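Thiamine pyrophosphokinase (Saccharomyces cerevisiae, PDB 1IG0) catalyses the transfer of pyrophosphate from ATP to thiamine, making thiamine diphosphate and AMP, as the only yeast enzyme able to do so. Local coordinates at residues N20-L30 and F228-Y239. Numbering follows the deposited sequence.
Sequences NIRNKMNLKEL and FLIKKNGTLIEY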
loop_
_atom_site.group_PDB
_atom_site.type_symbol
_atom_site.label_atom_id
_atom_site.label_comp_id
_atom_site.label_asym_id
_atom_site.label_seq_id
_atom_site.Cartn_x
_atom_site.Cartn_y
_atom_site.Cartn_z
ATOM N N ASN B 20 -24.270 8.623 18.471
ATOM C CA ASN B 20 -24.406 7.269 18.976
ATOM C C ASN B 20 -23.151 6.449 18.713
ATOM O O ASN B 20 -22.718 6.288 17.570
ATOM C CB ASN B 20 -25.625 6.596 18.345
ATOM C CG ASN B 20 -26.928 7.219 18.801
ATOM O OD1 ASN B 20 -27.270 7.175 19.984
ATOM N ND2 ASN B 20 -27.661 7.807 17.865
ATOM N N ILE B 21 -22.569 5.943 19.794
ATOM C CA ILE B 21 -21.361 5.139 19.734
ATOM C C ILE B 21 -21.728 3.673 19.604
ATOM O O ILE B 21 -22.334 3.078 20.494
ATOM C CB ILE B 21 -20.516 5.351 21.001
ATOM C CG1 ILE B 21 -20.144 6.832 21.111
ATOM C CG2 ILE B 21 -19.269 4.481 20.959
ATOM C CD1 ILE B 21 -19.571 7.230 22.459
ATOM N N ARG B 22 -21.348 3.092 18.481
ATOM C CA ARG B 22 -21.645 1.705 18.221
ATOM C C ARG B 22 -20.517 0.745 18.578
ATOM O O ARG B 22 -20.729 -0.457 18.686
ATOM C CB ARG B 22 -21.979 1.554 16.761
ATOM C CG ARG B 22 -22.361 0.168 16.428
ATOM C CD ARG B 22 -22.249 -0.009 14.940
ATOM N NE ARG B 22 -22.653 -1.333 14.456
ATOM C CZ ARG B 22 -22.669 -1.705 13.181
ATOM N NH1 ARG B 22 -22.310 -0.856 12.237
ATOM N NH2 ARG B 22 -23.014 -2.945 12.858
ATOM N N ASN B 23 -19.316 1.293 18.721
ATOM C CA ASN B 23 -18.145 0.511 19.069
ATOM C C ASN B 23 -17.065 1.354 19.726
ATOM O O ASN B 23 -16.821 2.487 19.281
ATOM C CB ASN B 23 -17.551 -0.168 17.830
ATOM C CG ASN B 23 -18.467 -1.209 17.247
ATOM O OD1 ASN B 23 -18.745 -2.231 17.872
ATOM N ND2 ASN B 23 -18.956 -0.951 16.041
ATOM N N LYS B 24 -16.455 0.825 20.800
ATOM C CA LYS B 24 -15.347 1.500 21.501
ATOM C C LYS B 24 -14.111 0.603 21.447
ATOM O O LYS B 24 -14.199 -0.622 21.569
ATOM C CB LYS B 24 -15.686 1.792 22.968
ATOM C CG LYS B 24 -16.608 2.975 23.157
ATOM C CD LYS B 24 -16.729 3.266 24.639
ATOM C CE LYS B 24 -17.561 4.498 24.946
ATOM N NZ LYS B 24 -17.510 4.889 26.390
ATOM N N MET B 25 -12.956 1.218 21.246
ATOM C CA MET B 25 -11.712 0.464 21.199
ATOM C C MET B 25 -10.516 1.314 21.606
ATOM O O MET B 25 -10.474 2.510 21.331
ATOM C CB MET B 25 -11.472 -0.104 19.801
ATOM C CG MET B 25 -11.357 0.956 18.732
ATOM S SD MET B 25 -9.867 0.807 17.736
ATOM C CE MET B 25 -8.748 1.880 18.634
ATOM N N ASN B 26 -9.546 0.691 22.269
ATOM C CA ASN B 26 -8.343 1.392 22.699
ATOM C C ASN B 26 -7.215 0.952 21.771
ATOM O O ASN B 26 -7.073 -0.236 21.487
ATOM C CB ASN B 26 -8.006 1.037 24.151
ATOM C CG ASN B 26 -6.950 1.951 24.748
ATOM O OD1 ASN B 26 -5.821 2.016 24.262
ATOM N ND2 ASN B 26 -7.316 2.664 25.807
ATOM N N LEU B 27 -6.422 1.907 21.297
ATOM C CA LEU B 27 -5.323 1.605 20.385
ATOM C C LEU B 27 -4.354 0.546 20.900
ATOM O O LEU B 27 -3.865 -0.278 20.130
ATOM C CB LEU B 27 -4.552 2.884 20.047
ATOM C CG LEU B 27 -5.281 3.880 19.141
ATOM C CD1 LEU B 27 -4.431 5.125 18.957
ATOM C CD2 LEU B 27 -5.570 3.226 17.796
ATOM N N LYS B 28 -4.078 0.565 22.200
ATOM C CA LYS B 28 -3.158 -0.402 22.790
ATOM C C LYS B 28 -3.645 -1.840 22.663
ATOM O O LYS B 28 -2.843 -2.768 22.549
ATOM C CB LYS B 28 -2.927 -0.081 24.268
ATOM C CG LYS B 28 -2.029 1.117 24.503
ATOM C CD LYS B 28 -1.932 1.446 25.980
ATOM C CE LYS B 28 -0.992 2.614 26.218
ATOM N NZ LYS B 28 -1.086 3.116 27.613
ATOM N N GLU B 29 -4.961 -2.021 22.676
ATOM C CA GLU B 29 -5.552 -3.350 22.586
ATOM C C GLU B 29 -5.289 -4.020 21.242
ATOM O O GLU B 29 -5.440 -5.235 21.108
ATOM C CB GLU B 29 -7.054 -3.263 22.856
ATOM C CG GLU B 29 -7.386 -2.443 24.095
ATOM C CD GLU B 29 -8.855 -2.478 24.458
ATOM O OE1 GLU B 29 -9.698 -2.251 23.564
ATOM O OE2 GLU B 29 -9.163 -2.724 25.643
ATOM N N LEU B 30 -4.895 -3.229 20.248
ATOM C CA LEU B 30 -4.596 -3.767 18.925
ATOM C C LEU B 30 -3.303 -4.570 18.998
ATOM O O LEU B 30 -3.090 -5.500 18.221
ATOM C CB LEU B 30 -4.427 -2.633 17.906
ATOM C CG LEU B 30 -5.652 -1.782 17.556
ATOM C CD1 LEU B 30 -5.220 -0.591 16.717
ATOM C CD2 LEU B 30 -6.675 -2.622 16.807
ATOM N N PHE B 228 -5.850 -1.010 10.544
ATOM C CA PHE B 228 -6.979 -1.835 10.944
ATOM C C PHE B 228 -8.301 -1.300 10.415
ATOM O O PHE B 228 -8.357 -0.211 9.844
ATOM C CB PHE B 228 -7.015 -1.932 12.469
ATOM C CG PHE B 228 -7.047 -0.598 13.157
ATOM C CD1 PHE B 228 -8.246 -0.066 13.616
ATOM C CD2 PHE B 228 -5.876 0.135 13.333
ATOM C CE1 PHE B 228 -8.280 1.180 14.242
ATOM C CE2 PHE B 228 -5.901 1.380 13.955
ATOM C CZ PHE B 228 -7.105 1.903 14.411
ATOM N N LEU B 229 -9.367 -2.067 10.613
ATOM C CA LEU B 229 -10.676 -1.663 10.125
ATOM C C LEU B 229 -11.533 -0.972 11.174
ATOM O O LEU B 229 -11.547 -1.359 12.344
ATOM C CB LEU B 229 -11.421 -2.879 9.565
ATOM C CG LEU B 229 -12.749 -2.613 8.848
ATOM C CD1 LEU B 229 -12.964 -3.658 7.767
ATOM C CD2 LEU B 229 -13.892 -2.618 9.849
ATOM N N ILE B 230 -12.237 0.064 10.729
ATOM C CA ILE B 230 -13.135 0.835 11.574
ATOM C C ILE B 230 -14.566 0.511 11.146
ATOM O O ILE B 230 -14.957 0.771 10.008
ATOM C CB ILE B 230 -12.882 2.354 11.406
ATOM C CG1 ILE B 230 -11.555 2.734 12.069
ATOM C CG2 ILE B 230 -14.042 3.152 11.983
ATOM C CD1 ILE B 230 -11.516 2.471 13.561
ATOM N N LYS B 231 -15.341 -0.073 12.055
ATOM C CA LYS B 231 -16.723 -0.425 11.753
ATOM C C LYS B 231 -17.576 0.822 11.540
ATOM O O LYS B 231 -17.356 1.866 12.156
ATOM C CB LYS B 231 -17.317 -1.273 12.880
ATOM C CG LYS B 231 -16.702 -2.666 13.033
ATOM C CD LYS B 231 -17.458 -3.740 12.250
ATOM C CE LYS B 231 -16.946 -3.934 10.824
ATOM N NZ LYS B 231 -17.741 -4.968 10.079
ATOM N N LYS B 232 -18.556 0.692 10.656
ATOM C CA LYS B 232 -19.472 1.770 10.307
ATOM C C LYS B 232 -20.382 2.192 11.459
ATOM O O LYS B 232 -20.466 1.517 12.482
ATOM C CB LYS B 232 -20.351 1.312 9.143
ATOM C CG LYS B 232 -21.128 0.043 9.484
ATOM C CD LYS B 232 -22.006 -0.444 8.346
ATOM C CE LYS B 232 -22.740 -1.711 8.766
ATOM N NZ LYS B 232 -23.666 -2.215 7.719
ATOM N N ASN B 233 -21.056 3.323 11.267
ATOM C CA ASN B 233 -22.020 3.856 12.224
ATOM C C ASN B 233 -21.537 4.368 13.580
ATOM O O ASN B 233 -22.324 4.463 14.522
ATOM C CB ASN B 233 -23.124 2.821 12.432
ATOM C CG ASN B 233 -23.899 2.541 11.159
ATOM O OD1 ASN B 233 -24.491 1.474 11.007
ATOM N ND2 ASN B 233 -23.908 3.503 10.240
ATOM N N GLY B 234 -20.256 4.702 13.690
ATOM C CA GLY B 234 -19.766 5.243 14.946
ATOM C C GLY B 234 -18.829 4.389 15.771
ATOM O O GLY B 234 -19.260 3.463 16.456
ATOM N N THR B 235 -17.541 4.715 15.714
ATOM C CA THR B 235 -16.521 3.998 16.468
ATOM C C THR B 235 -15.707 5.004 17.267
ATOM O O THR B 235 -15.225 5.997 16.720
ATOM C CB THR B 235 -15.562 3.219 15.540
ATOM O OG1 THR B 235 -16.264 2.139 14.914
ATOM C CG2 THR B 235 -14.394 2.656 16.333
ATOM N N LEU B 236 -15.564 4.748 18.562
ATOM C CA LEU B 236 -14.801 5.636 19.424
ATOM C C LEU B 236 -13.415 5.061 19.680
ATOM O O LEU B 236 -13.276 3.999 20.290
ATOM C CB LEU B 236 -15.522 5.839 20.759
ATOM C CG LEU B 236 -14.832 6.789 21.743
ATOM C CD1 LEU B 236 -14.908 8.215 21.214
ATOM C CD2 LEU B 236 -15.494 6.691 23.107
ATOM N N ILE B 237 -12.396 5.763 19.200
ATOM C CA ILE B 237 -11.015 5.341 19.392
ATOM C C ILE B 237 -10.501 5.983 20.677
ATOM O O ILE B 237 -10.513 7.206 20.819
ATOM C CB ILE B 237 -10.131 5.788 18.213
ATOM C CG1 ILE B 237 -10.648 5.165 16.916
ATOM C CG2 ILE B 237 -8.683 5.389 18.468
ATOM C CD1 ILE B 237 -9.965 5.683 15.683
ATOM N N GLU B 238 -10.058 5.153 21.614
ATOM C CA GLU B 238 -9.558 5.653 22.887
ATOM C C GLU B 238 -8.049 5.499 23.022
ATOM O O GLU B 238 -7.449 4.584 22.456
ATOM C CB GLU B 238 -10.260 4.929 24.039
ATOM C CG GLU B 238 -11.769 5.104 24.040
ATOM C CD GLU B 238 -12.425 4.484 25.256
ATOM O OE1 GLU B 238 -12.018 4.818 26.388
ATOM O OE2 GLU B 238 -13.350 3.665 25.083
ATOM N N TYR B 239 -7.439 6.410 23.773
ATOM C CA TYR B 239 -6.002 6.377 23.993
ATOM C C TYR B 239 -5.578 7.201 25.197
ATOM O O TYR B 239 -6.166 8.241 25.495
ATOM C CB TYR B 239 -5.263 6.870 22.742
ATOM C CG TYR B 239 -5.835 8.132 22.129
ATOM C CD1 TYR B 239 -5.617 9.386 22.708
ATOM C CD2 TYR B 239 -6.610 8.070 20.970
ATOM C CE1 TYR B 239 -6.158 10.548 22.141
ATOM C CE2 TYR B 239 -7.154 9.222 20.397
ATOM C CZ TYR B 239 -6.926 10.456 20.985
ATOM O OH TYR B 239 -7.470 11.589 20.417
HETATM O O HOH W 1 -10.297 2.520 26.637
#
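Met-25 and Ile-237 are partners in a parallel bridge, and their side chains run alongside each other on one face, with Met-25 CE 3.5 Å from Ile-237 CG2. With its CG set between the backbone N and the carbonyl carbon (chi1 61°) and kinks further out, the methionine also carries its sulfur obliquely past the Phe-228 ring, a Met-aromatic contact in which SD stands 4.8 Å from the centroid and 51° off the normal. A true face contact comes from Leu-30, whose CD1 makes a CH-pi approach 3.7 Å from the centroid of the Phe-228 ring, while Leu-27 CD2 touches both Ile-237 CG2 (3.8 Å) and Phe-228 CZ. These side chains form an apolar layer within the beta sandwich: strand 23-26 lies at the edge of one sheet beside 235-238, and Phe-228 is on strand 225-230 of the sheet packed against it.

On the other face, Lys-24 runs extended beside Leu-236, CE lying 3.5 Å from Leu-236 CD2, and crosses Glu-238 without a salt bridge, since Lys-24 NZ and Glu-238 OE2 are 4.5 Å apart. Asn-26 turns its CG anti to the backbone N (chi1 -168°), and OD1 accepts Lys-28 N on an in-plane lone pair, an Asx turn; its ND2 donates to a water that reaches Glu-238 OE1 weakly. With an alanine in place of Asn-26, Lys-28 N is likely to lose its side-chain acceptor and the water its donor, leaving the turn less firmly held.

Gly-234 O accepts from Arg-22 N and, weakly, Asn-23 N; alternating bonds then zip the strands, from Leu-236 N on Asn-23 O (2.7 Å) through to Leu-27 N on Glu-238 O. At the loop end Arg-22 NH1 donates to Lys-232 O (3.0 Å) from above the carbonyl plane. The chemistry is thus divided: nonpolar packing joins the sheets, directional backbone bonds fix the edge strand's register, and on the Lys-24 face one opposite-charge pair lies near but beyond a salt bridge.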